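Local coordinates for KaiC-like domain-containing protein (Pyrococcus horikoshii, PDB 2EKD), which is of unknown function but belongs to the DUF257 family of the P-loop NTPase clan and is probably related to KaiC-like proteins, at residues G15-V20 and E173-I178; L41-D46 and E70-I75; D46-T51 and L119-L124; E101-V106 and S141-R146; P113-V118 and I150-V155. One frame throughout, in Å; residues are numbered along the deposited sequence.

Contact 1 (G15-V20 and E173-I178); sequences GETVLV and EVVTSI
Glu16 reaches over to Thr176 and Ser177 where two neighbouring parallel strands of the central sheet begin. Strand 17-22 pairs here with strand 177-182, which follows helix 165-174 after a short link. The Glu16 chain is extended beyond CG, and its OE1 lies near both hydroxyls. Ser177 OG donates to Glu16 OE1 at 2.8 Å, on the syn lone pair. Thr176 OG1 lies 2.9 Å from the same Glu16 OE1. The other carboxylate oxygen, OE2, is bonded to the backbone N of Arg13. Both oxygens are therefore engaged, which fixes the rotation of this buried carboxylate. In Thr176, OG1 stands between the backbone N and the carbonyl carbon (chi1 52°). From there it also accepts a bond from Thr17 N, at 2.9 Å. Thr17 O takes Thr176 N in its carbonyl plane at 3.0 Å, and a weaker bond from Ser177 N. Two residues on, Leu19 N donates to Ser177 O with an N-H...O angle of 165°. Val175, the first residue past the helix, makes much of the apolar side. Its CG1 meets Thr17 CG2 at 3.7 Å, the two side chains set nearly perpendicular. Tyr153 of strand 149-156 also packs on Thr17. The other branch of Val175 turns along the strand, and its CG2 touches Leu19 CB at 4.0 Å.

Contact 2 (L41-D46 and E70-I75); sequences LPIVVD and ENVQVI
Val45 uses both its backbone N and its O to bind strand 73-77, the parallel neighbour of strand 44-48. Val45 N donates to Gln73 O at 3.0 Å in the carbonyl plane. Ile75 N returns a bond to Val45 O at 2.8 Å, with an N-H...O angle of 170°. The packing is tight at this end. Val45 CB meets Val74 CG2 at 4.1 Å on one face of the sheet. On the other face Asp46 and Ile75 stand together, both rising from the sheet in the same direction, and Asp46 OD1 rests 3.4 Å from Ile75 CB. The ends of Ile75 and Asp46 are further enclosed by helix 99-105, where Tyr102 lies. The opposite end is looser. The strands have spread there: Ile43 CA and Val72 CA are 5.9 Å apart, against 4.8 Å for Val45 CA and Val74 CA. Gln73, partly exposed, sends its extended chain slantwise past Val44. Its amide NE2 comes only to 4.1 Å from Val44 CG2. Asp46 gains little from its apolar neighbour Ile75. The polar needs of this buried acid are met, weakly, by Tyr102 OH and Asn116 ND2 rather than by strand 73-77.

Contact 3 (D46-T51 and L119-L124); sequences DDILDT and LGLHKL
Lys123 NZ and Thr51 OG1 meet tip to tip at 3.0 Å, joining the turn after strand 44-48 to the first turn of helix 121-127. These are the C-terminal ends of the parallel strands of a mixed sheet in an alpha/beta fold, where strands give way to helices. Lys123 is extended beyond CG, and its NZ makes a weak second bond to Leu49 O and a salt bridge to Glu54. Thr51 OG1 in turn donates to Ile48 O at 2.7 Å, beside the backbone bond from Thr51 N that closes the type I' turn. Two backbone bonds continue the sheet: Leu119 N to Asp46 O at 3.0 Å, and Ile48 N to Leu119 O at 3.1 Å. Gly120 then passes close to the threonine, its CA 3.2 Å from Thr51 OG1. A side chain here would run into that hydroxyl and into Ile48 O. A valine in place of Thr51 would probably leave Lys123 NZ without one of its acceptors and the Ile48 carbonyl without its hydroxyl donor. Outward from the polar group, Thr51 CG2 lies anti to the backbone N (chi1 -57° for OG1), and this turns the methyl onto Leu119 CB at 3.9 Å. Leu49 and Lys123 run head to tail, Leu49 CD1 against Lys123 CB. Leu124 comes in crosswise on Ile48, with Ile48 CG2 set 3.8 Å from Leu124 CG.

Contact 4 (E101-V106 and S141-R146); sequences EYMEIV and SNYVGR
Tyr102 turns the edge of its ring toward the face of Tyr143, a T-shaped (edge-to-face) pair that joins helix 99-105 to the loop between helix 130-141 and strand 149-156. The centroids are 5.2 Å apart and the planes stand at 62°. Tyr102 can be followed outward. Its CG is anti to the backbone N (chi1 -172°), which brings the ring toward the loop. CB lies 3.8 Å from Tyr143 OH, and CG passes the same hydroxyl. CD2 makes the closest approach, 3.7 Å from Tyr143 CZ. CE2 sits above one face of the Tyr143 ring, near its rim. At the tip, Tyr102 OH leaves this contact and makes a weak hydrogen bond to Asp46. Val106 CG1, one helical turn on, lies over one face of the Tyr102 ring. The rest of the contact is thinner. No hydrogen bond crosses it. The selenomethionine Met103 bends at chi2 and chi3 and brings its SE to the edge of the Tyr143 ring, near its plane, 4.4 Å from CE1. Two successive turns shape the loop: type I over Ser141 to Val144, then type II over Tyr143 to Arg146. Arg146 comes from the opposite direction to Met103. Its guanidinium has a long, weak ion pair with Glu148, and its NH1 stands 3.5 Å from Met103 CE.

Contact 5 (P113-V118 and I150-V155); sequences PVINPV and IAFYFV
Two central parallel strands of the mixed sheet, 114-119 and 149-156, run together here in the core of an alpha/beta fold. Five backbone bonds join Val118 and its neighbours to Phe152 and the residues beside it. Ile150 N donates to Val114 O, and Asn116 N to Ile150 O at 2.8 Å. Phe152 N then reaches Asn116 O, and Val118 N reaches Phe152 O at 2.8 Å. These two donors stand about 40° out of the carbonyl planes. Phe154 N completes the ladder at Val118 O, 3.0 Å away. A water also donates to Val118 O and to Phe154 O, so it bridges the two strands. On one face of the sheet Val118 and Tyr153 rise as a pair. Val118 CB sits over the Tyr153 ring in a CH-pi contact, 3.9 Å from the centroid and 18° off the normal. Val118 CG1 is anti to its own N (chi1 -180°) and touches Tyr153 CE2 at 3.6 Å. Replacing Tyr153 with a serine would probably open a gap beside Val118 and strip the aromatic face from its CB. On the other face Ile115 CG2 meets Phe152 CE2 at 3.8 Å. Asn116, on the face of Val118 and Tyr153, bonds through ND2 to Val44 O of the next strand. Helix 29-37 packs on Ile115, Pro117 and Phe154. Strand 44-48 flanks strand 114-119, and strand 17-22 flanks strand 149-156.

Contacts 1, 2, 3 and 5 reach one mixed sheet, in which strands 73-77, 44-48, 114-119, 149-156, 17-22 and 177-182 lie side by side in that order. Contact 5 is central, its centre about 10 Å from those of contacts 1 and 2, which lie on opposite sides of the chain's centre, about 19 Å apart. Contacts 2 and 3 share Asp46 and strand 44-48. Contact 4 joins helix 99-105 to a loop and touches contacts 1, 2, 3 and 5. Along the chain, contact 1 encloses the other four; contact 2 closes before contacts 4 and 5 open, contact 3 crosses contacts 2, 4 and 5, and contacts 4 and 5 cross. Distant segments thus build one alpha/beta domain.

Contact 1 (G15-V20 and E173-I178)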
# COMPACT_ATOMS: atom_id res chain seq x y z
N GLY F 15 -2.22 -36.50 15.89
CA GLY F 15 -3.25 -35.96 15.02
C GLY F 15 -3.15 -34.45 14.86
O GLY F 15 -3.81 -33.88 13.99
N GLU F 16 -2.34 -33.81 15.70
CA GLU F 16 -2.20 -32.36 15.60
C GLU F 16 -1.36 -31.89 14.42
O GLU F 16 -0.48 -32.60 13.94
CB GLU F 16 -1.56 -31.76 16.86
CG GLU F 16 -2.50 -31.54 18.03
CD GLU F 16 -1.98 -30.49 19.01
OE1 GLU F 16 -1.92 -29.29 18.63
OE2 GLU F 16 -1.63 -30.85 20.15
N THR F 17 -1.66 -30.69 13.96
CA THR F 17 -0.89 -30.06 12.90
C THR F 17 -0.38 -28.80 13.59
O THR F 17 -1.16 -27.94 13.99
CB THR F 17 -1.74 -29.71 11.68
OG1 THR F 17 -2.17 -30.92 11.04
CG2 THR F 17 -0.92 -28.90 10.69
N VAL F 18 0.93 -28.73 13.75
CA VAL F 18 1.56 -27.60 14.41
C VAL F 18 2.29 -26.70 13.42
O VAL F 18 3.17 -27.14 12.69
CB VAL F 18 2.57 -28.09 15.47
CG1 VAL F 18 3.03 -26.94 16.32
CG2 VAL F 18 1.94 -29.19 16.32
N LEU F 19 1.91 -25.43 13.41
CA LEU F 19 2.55 -24.48 12.53
C LEU F 19 3.73 -23.89 13.31
O LEU F 19 3.56 -23.40 14.42
CB LEU F 19 1.56 -23.38 12.14
CG LEU F 19 1.93 -22.45 10.99
CD1 LEU F 19 2.22 -23.26 9.72
CD2 LEU F 19 0.77 -21.49 10.75
N VAL F 20 4.92 -23.99 12.73
CA VAL F 20 6.13 -23.45 13.34
C VAL F 20 6.56 -22.24 12.51
O VAL F 20 7.16 -22.39 11.44
CB VAL F 20 7.27 -24.50 13.36
CG1 VAL F 20 8.52 -23.91 14.01
CG2 VAL F 20 6.82 -25.74 14.12
N GLU F 173 -5.54 -20.66 10.96
CA GLU F 173 -6.87 -21.12 11.35
C GLU F 173 -7.03 -22.64 11.32
O GLU F 173 -7.57 -23.23 12.25
CB GLU F 173 -7.92 -20.49 10.42
CG GLU F 173 -9.36 -20.79 10.84
CD GLU F 173 -10.41 -20.27 9.86
OE1 GLU F 173 -10.25 -19.14 9.33
OE2 GLU F 173 -11.41 -20.98 9.64
N VAL F 174 -6.55 -23.28 10.25
CA VAL F 174 -6.70 -24.72 10.10
C VAL F 174 -5.82 -25.61 10.97
O VAL F 174 -6.14 -26.78 11.18
CB VAL F 174 -6.52 -25.15 8.63
CG1 VAL F 174 -7.52 -24.40 7.75
CG2 VAL F 174 -5.09 -24.89 8.18
N VAL F 175 -4.71 -25.07 11.47
CA VAL F 175 -3.83 -25.88 12.31
C VAL F 175 -4.35 -25.93 13.75
O VAL F 175 -5.17 -25.09 14.15
CB VAL F 175 -2.37 -25.35 12.28
CG1 VAL F 175 -1.85 -25.35 10.84
CG2 VAL F 175 -2.29 -23.95 12.90
N THR F 176 -3.88 -26.91 14.52
CA THR F 176 -4.30 -27.07 15.91
C THR F 176 -3.42 -26.32 16.92
O THR F 176 -3.87 -25.98 18.01
CB THR F 176 -4.36 -28.56 16.32
OG1 THR F 176 -3.12 -29.20 15.99
CG2 THR F 176 -5.50 -29.27 15.59
N SER F 177 -2.16 -26.08 16.56
CA SER F 177 -1.25 -25.36 17.44
C SER F 177 -0.32 -24.48 16.61
O SER F 177 0.03 -24.82 15.47
CB SER F 177 -0.40 -26.31 18.29
OG SER F 177 -1.09 -26.74 19.46
N ILE F 178 0.07 -23.35 17.18
CA ILE F 178 0.97 -22.44 16.49
C ILE F 178 2.12 -22.06 17.41
O ILE F 178 1.91 -21.64 18.54
CB ILE F 178 0.27 -21.14 16.04
CG1 ILE F 178 -0.86 -21.48 15.06
CG2 ILE F 178 1.29 -20.20 15.42
CD1 ILE F 178 -1.72 -20.28 14.67

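Contact 2 (L41-D46 and E70-I75)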
# COMPACT_ATOMS: atom_id res chain seq x y z
N LEU F 41 10.41 -41.50 18.87
CA LEU F 41 9.47 -41.87 17.81
C LEU F 41 10.13 -41.77 16.44
O LEU F 41 11.08 -41.03 16.23
CB LEU F 41 8.29 -40.90 17.86
CG LEU F 41 7.49 -40.99 19.16
CD1 LEU F 41 6.39 -39.92 19.22
CD2 LEU F 41 6.79 -42.34 19.33
N PRO F 42 9.60 -42.53 15.47
CA PRO F 42 10.13 -42.50 14.10
C PRO F 42 9.93 -41.12 13.48
O PRO F 42 8.85 -40.53 13.60
CB PRO F 42 9.30 -43.57 13.39
CG PRO F 42 8.97 -44.54 14.49
CD PRO F 42 8.61 -43.61 15.63
N ILE F 43 10.97 -40.61 12.81
CA ILE F 43 10.92 -39.30 12.16
C ILE F 43 10.72 -39.43 10.65
O ILE F 43 11.43 -40.18 9.99
CB ILE F 43 12.23 -38.51 12.37
CG1 ILE F 43 12.45 -38.20 13.86
CG2 ILE F 43 12.19 -37.22 11.55
CD1 ILE F 43 11.48 -37.20 14.45
N VAL F 44 9.77 -38.68 10.11
CA VAL F 44 9.53 -38.67 8.67
C VAL F 44 9.42 -37.21 8.23
O VAL F 44 8.55 -36.47 8.70
CB VAL F 44 8.24 -39.41 8.27
CG1 VAL F 44 8.01 -39.28 6.77
CG2 VAL F 44 8.37 -40.88 8.63
N VAL F 45 10.31 -36.81 7.34
CA VAL F 45 10.34 -35.44 6.84
C VAL F 45 9.71 -35.30 5.45
O VAL F 45 9.99 -36.07 4.54
CB VAL F 45 11.80 -34.93 6.76
CG1 VAL F 45 11.84 -33.52 6.18
CG2 VAL F 45 12.45 -34.96 8.14
N ASP F 46 8.83 -34.31 5.31
CA ASP F 46 8.22 -34.03 4.01
C ASP F 46 9.06 -32.86 3.50
O ASP F 46 8.96 -31.73 4.00
CB ASP F 46 6.75 -33.64 4.16
CG ASP F 46 5.88 -34.82 4.55
OD1 ASP F 46 6.15 -35.94 4.07
OD2 ASP F 46 4.91 -34.63 5.32
N GLU F 70 20.61 -37.56 8.03
CA GLU F 70 20.83 -38.39 6.85
C GLU F 70 20.13 -39.74 6.94
O GLU F 70 19.83 -40.36 5.93
CB GLU F 70 22.33 -38.63 6.64
CG GLU F 70 23.13 -37.41 6.25
CD GLU F 70 24.62 -37.70 6.24
OE1 GLU F 70 25.02 -38.76 5.72
OE2 GLU F 70 25.39 -36.86 6.74
N ASN F 71 19.86 -40.18 8.16
CA ASN F 71 19.24 -41.49 8.36
C ASN F 71 17.73 -41.52 8.61
O ASN F 71 17.19 -42.58 8.90
CB ASN F 71 19.96 -42.23 9.48
CG ASN F 71 21.43 -42.45 9.17
OD1 ASN F 71 21.77 -43.07 8.16
ND2 ASN F 71 22.30 -41.94 10.03
N VAL F 72 17.05 -40.39 8.50
CA VAL F 72 15.61 -40.38 8.71
C VAL F 72 14.94 -40.62 7.37
O VAL F 72 15.57 -40.45 6.33
CB VAL F 72 15.12 -39.04 9.29
CG1 VAL F 72 15.82 -38.74 10.60
CG2 VAL F 72 15.35 -37.92 8.28
N GLN F 73 13.68 -41.02 7.39
CA GLN F 73 12.95 -41.26 6.15
C GLN F 73 12.42 -39.93 5.61
O GLN F 73 12.02 -39.05 6.38
CB GLN F 73 11.80 -42.24 6.40
CG GLN F 73 12.23 -43.53 7.09
CD GLN F 73 11.10 -44.53 7.24
OE1 GLN F 73 10.85 -45.33 6.34
NE2 GLN F 73 10.40 -44.47 8.37
N VAL F 74 12.43 -39.79 4.29
CA VAL F 74 11.99 -38.56 3.66
C VAL F 74 11.06 -38.75 2.47
O VAL F 74 11.24 -39.65 1.65
CB VAL F 74 13.23 -37.74 3.18
CG1 VAL F 74 12.78 -36.50 2.42
CG2 VAL F 74 14.10 -37.37 4.36
N ILE F 75 10.04 -37.89 2.39
CA ILE F 75 9.09 -37.90 1.29
C ILE F 75 9.34 -36.58 0.57
O ILE F 75 8.99 -35.51 1.09
CB ILE F 75 7.63 -37.94 1.77
CG1 ILE F 75 7.36 -39.25 2.51
CG2 ILE F 75 6.68 -37.80 0.58
CD1 ILE F 75 5.93 -39.40 2.99

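Contact 3 (D46-T51 and L119-L124)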
# COMPACT_ATOMS: atom_id res chain seq x y z
N ASP F 46 8.83 -34.31 5.31
CA ASP F 46 8.22 -34.03 4.01
C ASP F 46 9.06 -32.86 3.50
O ASP F 46 8.96 -31.73 4.00
CB ASP F 46 6.75 -33.64 4.16
CG ASP F 46 5.88 -34.82 4.55
OD1 ASP F 46 6.15 -35.94 4.07
OD2 ASP F 46 4.91 -34.63 5.32
N ASP F 47 9.90 -33.15 2.52
CA ASP F 47 10.81 -32.16 1.96
C ASP F 47 10.27 -31.49 0.69
O ASP F 47 10.29 -32.08 -0.40
CB ASP F 47 12.16 -32.84 1.70
CG ASP F 47 13.17 -31.91 1.09
OD1 ASP F 47 12.98 -30.68 1.12
OD2 ASP F 47 14.19 -32.43 0.58
N ILE F 48 9.79 -30.26 0.85
CA ILE F 48 9.25 -29.52 -0.28
C ILE F 48 10.33 -28.65 -0.92
O ILE F 48 10.98 -27.84 -0.25
CB ILE F 48 8.08 -28.61 0.14
CG1 ILE F 48 6.98 -29.45 0.80
CG2 ILE F 48 7.52 -27.89 -1.07
CD1 ILE F 48 5.90 -28.61 1.51
N LEU F 49 10.51 -28.83 -2.23
CA LEU F 49 11.47 -28.07 -3.01
C LEU F 49 12.86 -27.94 -2.41
O LEU F 49 13.40 -26.84 -2.30
CB LEU F 49 10.88 -26.68 -3.30
CG LEU F 49 9.69 -26.75 -4.27
CD1 LEU F 49 8.92 -25.43 -4.29
CD2 LEU F 49 10.20 -27.12 -5.66
N ASP F 50 13.45 -29.07 -2.04
CA ASP F 50 14.80 -29.13 -1.48
C ASP F 50 15.08 -28.26 -0.25
O ASP F 50 16.23 -27.87 -0.02
CB ASP F 50 15.84 -28.79 -2.56
CG ASP F 50 15.82 -29.77 -3.72
OD1 ASP F 50 15.58 -30.98 -3.48
OD2 ASP F 50 16.05 -29.34 -4.86
N THR F 51 14.05 -27.97 0.54
CA THR F 51 14.26 -27.16 1.74
C THR F 51 15.06 -27.94 2.79
O THR F 51 15.81 -27.35 3.56
CB THR F 51 12.90 -26.70 2.33
OG1 THR F 51 12.18 -25.98 1.32
CG2 THR F 51 13.12 -25.79 3.54
N LEU F 119 8.82 -29.26 5.69
CA LEU F 119 9.62 -28.08 5.39
C LEU F 119 9.39 -27.48 4.00
O LEU F 119 9.16 -28.20 3.03
CB LEU F 119 11.11 -28.44 5.54
CG LEU F 119 11.55 -29.25 6.77
CD1 LEU F 119 13.04 -29.57 6.65
CD2 LEU F 119 11.27 -28.48 8.05
N GLY F 120 9.44 -26.15 3.94
CA GLY F 120 9.29 -25.45 2.68
C GLY F 120 7.91 -25.06 2.18
O GLY F 120 7.80 -24.66 1.01
N LEU F 121 6.88 -25.15 3.01
CA LEU F 121 5.53 -24.80 2.56
C LEU F 121 5.39 -23.37 2.00
O LEU F 121 4.65 -23.14 1.03
CB LEU F 121 4.51 -24.98 3.68
CG LEU F 121 3.05 -24.95 3.20
CD1 LEU F 121 2.76 -26.25 2.47
CD2 LEU F 121 2.08 -24.77 4.36
N HIS F 122 6.07 -22.41 2.63
CA HIS F 122 6.00 -21.02 2.18
C HIS F 122 6.42 -20.85 0.72
O HIS F 122 5.99 -19.91 0.05
CB HIS F 122 6.86 -20.12 3.07
CG HIS F 122 8.27 -20.59 3.22
ND1 HIS F 122 8.65 -21.49 4.19
CD2 HIS F 122 9.39 -20.30 2.51
CE1 HIS F 122 9.94 -21.74 4.07
NE2 HIS F 122 10.41 -21.04 3.06
N LYS F 123 7.26 -21.76 0.22
CA LYS F 123 7.70 -21.68 -1.18
C LYS F 123 6.54 -21.95 -2.13
O LYS F 123 6.38 -21.25 -3.13
CB LYS F 123 8.84 -22.68 -1.44
CG LYS F 123 10.15 -22.32 -0.75
CD LYS F 123 11.20 -23.40 -0.94
CE LYS F 123 12.48 -23.06 -0.18
NZ LYS F 123 13.58 -24.05 -0.44
N LEU F 124 5.73 -22.96 -1.82
CA LEU F 124 4.58 -23.30 -2.66
C LEU F 124 3.62 -22.12 -2.72
O LEU F 124 2.98 -21.87 -3.75
CB LEU F 124 3.83 -24.50 -2.09
CG LEU F 124 4.53 -25.85 -2.10
CD1 LEU F 124 3.59 -26.91 -1.50
CD2 LEU F 124 4.92 -26.20 -3.53

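Contact 4 (E101-V106 and S141-R146)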
# COMPACT_ATOMS: atom_id res chain seq x y z
N GLU F 101 -1.94 -39.83 -3.95
CA GLU F 101 -0.60 -40.40 -4.10
C GLU F 101 0.15 -40.42 -2.77
O GLU F 101 0.94 -41.33 -2.52
CB GLU F 101 0.20 -39.59 -5.12
CG GLU F 101 -0.43 -39.53 -6.50
CD GLU F 101 0.41 -38.75 -7.49
OE1 GLU F 101 1.57 -39.15 -7.74
OE2 GLU F 101 -0.08 -37.73 -8.01
N TYR F 102 -0.10 -39.42 -1.94
CA TYR F 102 0.55 -39.32 -0.64
C TYR F 102 0.25 -40.55 0.21
O TYR F 102 1.15 -41.19 0.74
CB TYR F 102 0.08 -38.05 0.09
CG TYR F 102 0.82 -37.73 1.36
CD1 TYR F 102 2.20 -37.49 1.35
CD2 TYR F 102 0.16 -37.67 2.59
CE1 TYR F 102 2.89 -37.19 2.52
CE2 TYR F 102 0.84 -37.37 3.77
CZ TYR F 102 2.21 -37.13 3.73
OH TYR F 102 2.89 -36.85 4.89
N MSE F 103 -1.04 -40.88 0.32
CA MSE F 103 -1.48 -42.04 1.09
C MSE F 103 -0.80 -43.33 0.62
O MSE F 103 -0.53 -44.23 1.42
CB MSE F 103 -3.00 -42.20 0.99
CG MSE F 103 -3.77 -41.06 1.63
SE MSE F 103 -3.39 -40.89 3.39
CE MSE F 103 -4.57 -42.04 4.09
N GLU F 104 -0.53 -43.40 -0.68
CA GLU F 104 0.11 -44.58 -1.25
C GLU F 104 1.56 -44.69 -0.78
O GLU F 104 2.08 -45.80 -0.62
CB GLU F 104 0.06 -44.51 -2.78
CG GLU F 104 0.66 -45.71 -3.48
CD GLU F 104 0.58 -45.60 -4.99
OE1 GLU F 104 -0.54 -45.49 -5.53
OE2 GLU F 104 1.65 -45.60 -5.64
N ILE F 105 2.20 -43.55 -0.56
CA ILE F 105 3.59 -43.52 -0.11
C ILE F 105 3.74 -43.84 1.37
O ILE F 105 4.71 -44.49 1.78
CB ILE F 105 4.24 -42.15 -0.38
CG1 ILE F 105 4.42 -41.95 -1.89
CG2 ILE F 105 5.58 -42.05 0.34
CD1 ILE F 105 5.08 -40.63 -2.25
N VAL F 106 2.80 -43.37 2.19
CA VAL F 106 2.87 -43.62 3.63
C VAL F 106 2.26 -44.97 4.01
O VAL F 106 2.24 -45.33 5.19
CB VAL F 106 2.15 -42.51 4.43
CG1 VAL F 106 2.86 -41.18 4.22
CG2 VAL F 106 0.69 -42.42 4.03
N SER F 141 -5.12 -28.63 5.78
CA SER F 141 -6.27 -28.98 6.60
C SER F 141 -6.80 -30.40 6.38
O SER F 141 -7.45 -30.95 7.26
CB SER F 141 -7.39 -27.97 6.40
OG SER F 141 -7.85 -27.96 5.07
N ASN F 142 -6.53 -30.99 5.22
CA ASN F 142 -7.01 -32.35 4.95
C ASN F 142 -6.37 -33.42 5.82
O ASN F 142 -6.94 -34.50 5.99
CB ASN F 142 -6.81 -32.72 3.47
CG ASN F 142 -7.79 -32.02 2.54
OD1 ASN F 142 -8.94 -31.77 2.90
ND2 ASN F 142 -7.34 -31.71 1.33
N TYR F 143 -5.20 -33.15 6.38
CA TYR F 143 -4.52 -34.13 7.21
C TYR F 143 -4.59 -33.84 8.70
O TYR F 143 -4.04 -34.59 9.50
CB TYR F 143 -3.07 -34.27 6.76
CG TYR F 143 -2.97 -34.77 5.34
CD1 TYR F 143 -3.35 -36.08 5.01
CD2 TYR F 143 -2.57 -33.92 4.31
CE1 TYR F 143 -3.34 -36.52 3.68
CE2 TYR F 143 -2.56 -34.34 2.99
CZ TYR F 143 -2.95 -35.64 2.68
OH TYR F 143 -2.94 -36.04 1.37
N VAL F 144 -5.25 -32.74 9.05
CA VAL F 144 -5.40 -32.39 10.46
C VAL F 144 -6.26 -33.46 11.11
O VAL F 144 -7.39 -33.72 10.69
CB VAL F 144 -6.09 -31.01 10.62
CG1 VAL F 144 -6.39 -30.74 12.09
CG2 VAL F 144 -5.19 -29.92 10.07
N GLY F 145 -5.73 -34.12 12.14
CA GLY F 145 -6.50 -35.14 12.80
C GLY F 145 -6.08 -36.59 12.58
O GLY F 145 -6.56 -37.47 13.28
N ARG F 146 -5.21 -36.87 11.60
CA ARG F 146 -4.80 -38.26 11.42
C ARG F 146 -3.78 -38.59 12.49
O ARG F 146 -2.69 -38.02 12.55
CB ARG F 146 -4.26 -38.54 10.01
CG ARG F 146 -2.99 -37.84 9.60
CD ARG F 146 -2.58 -38.23 8.17
NE ARG F 146 -1.95 -39.55 8.08
CZ ARG F 146 -2.53 -40.64 7.58
NH1 ARG F 146 -3.78 -40.59 7.12
NH2 ARG F 146 -1.86 -41.78 7.52

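Contact 5 (P113-V118 and I150-V155)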
# COMPACT_ATOMS: atom_id res chain seq x y z
N PRO F 113 2.80 -43.69 16.22
CA PRO F 113 2.81 -42.42 15.49
C PRO F 113 4.22 -41.96 15.13
O PRO F 113 5.21 -42.40 15.73
CB PRO F 113 2.15 -41.47 16.47
CG PRO F 113 2.75 -41.93 17.76
CD PRO F 113 2.63 -43.45 17.66
N VAL F 114 4.32 -41.05 14.16
CA VAL F 114 5.62 -40.53 13.75
C VAL F 114 5.65 -39.01 13.90
O VAL F 114 4.61 -38.35 13.81
CB VAL F 114 5.95 -40.88 12.26
CG1 VAL F 114 5.83 -42.38 12.03
CG2 VAL F 114 5.02 -40.13 11.34
N ILE F 115 6.84 -38.46 14.14
CA ILE F 115 6.99 -37.01 14.23
C ILE F 115 7.21 -36.65 12.77
O ILE F 115 8.11 -37.19 12.11
CB ILE F 115 8.21 -36.62 15.10
CG1 ILE F 115 7.99 -37.11 16.54
CG2 ILE F 115 8.41 -35.11 15.08
CD1 ILE F 115 6.68 -36.65 17.16
N ASN F 116 6.38 -35.75 12.26
CA ASN F 116 6.41 -35.38 10.84
C ASN F 116 6.74 -33.92 10.53
O ASN F 116 5.84 -33.09 10.40
CB ASN F 116 5.04 -35.75 10.24
CG ASN F 116 4.96 -35.52 8.75
OD1 ASN F 116 3.87 -35.43 8.19
ND2 ASN F 116 6.12 -35.44 8.08
N PRO F 117 8.03 -33.58 10.41
CA PRO F 117 8.39 -32.20 10.10
C PRO F 117 8.17 -31.96 8.61
O PRO F 117 8.67 -32.71 7.78
CB PRO F 117 9.88 -32.13 10.46
CG PRO F 117 10.04 -33.23 11.50
CD PRO F 117 9.21 -34.33 10.90
N VAL F 118 7.42 -30.91 8.28
CA VAL F 118 7.15 -30.55 6.89
C VAL F 118 7.89 -29.24 6.64
O VAL F 118 7.63 -28.24 7.30
CB VAL F 118 5.65 -30.33 6.65
CG1 VAL F 118 5.40 -29.97 5.19
CG2 VAL F 118 4.87 -31.60 7.01
N ILE F 150 2.22 -36.43 14.14
CA ILE F 150 2.12 -35.08 14.68
C ILE F 150 2.98 -34.33 13.67
O ILE F 150 4.19 -34.56 13.59
CB ILE F 150 2.78 -34.92 16.07
CG1 ILE F 150 2.03 -35.74 17.13
CG2 ILE F 150 2.75 -33.44 16.49
CD1 ILE F 150 2.45 -35.40 18.55
N ALA F 151 2.35 -33.46 12.87
CA ALA F 151 3.06 -32.71 11.85
C ALA F 151 3.52 -31.33 12.34
O ALA F 151 2.79 -30.63 13.05
CB ALA F 151 2.18 -32.55 10.62
N PHE F 152 4.74 -30.96 11.97
CA PHE F 152 5.30 -29.66 12.33
C PHE F 152 5.64 -28.94 11.03
O PHE F 152 6.64 -29.26 10.40
CB PHE F 152 6.58 -29.84 13.16
CG PHE F 152 6.34 -30.35 14.56
CD1 PHE F 152 5.99 -29.48 15.59
CD2 PHE F 152 6.47 -31.70 14.85
CE1 PHE F 152 5.78 -29.95 16.89
CE2 PHE F 152 6.25 -32.18 16.14
CZ PHE F 152 5.90 -31.30 17.16
N TYR F 153 4.80 -27.99 10.63
CA TYR F 153 5.06 -27.24 9.40
C TYR F 153 5.93 -26.02 9.69
O TYR F 153 5.46 -25.05 10.28
CB TYR F 153 3.76 -26.76 8.76
CG TYR F 153 2.95 -27.83 8.06
CD1 TYR F 153 2.21 -28.78 8.78
CD2 TYR F 153 2.88 -27.87 6.67
CE1 TYR F 153 1.43 -29.73 8.13
CE2 TYR F 153 2.11 -28.82 6.01
CZ TYR F 153 1.39 -29.74 6.74
OH TYR F 153 0.62 -30.66 6.07
N PHE F 154 7.20 -26.09 9.28
CA PHE F 154 8.13 -24.99 9.47
C PHE F 154 7.90 -24.00 8.33
O PHE F 154 8.17 -24.31 7.17
CB PHE F 154 9.58 -25.47 9.39
CG PHE F 154 10.08 -26.13 10.64
CD1 PHE F 154 9.55 -27.34 11.08
CD2 PHE F 154 11.12 -25.55 11.37
CE1 PHE F 154 10.04 -27.97 12.22
CE2 PHE F 154 11.62 -26.18 12.51
CZ PHE F 154 11.08 -27.39 12.94
N VAL F 155 7.38 -22.82 8.65
CA VAL F 155 7.13 -21.83 7.61
C VAL F 155 7.77 -20.48 7.93
O VAL F 155 7.77 -20.04 9.08
CB VAL F 155 5.62 -21.59 7.40
CG1 VAL F 155 4.90 -22.92 7.13
CG2 VAL F 155 5.02 -20.89 8.62
O HOH W 1 6.48 -26.12 5.90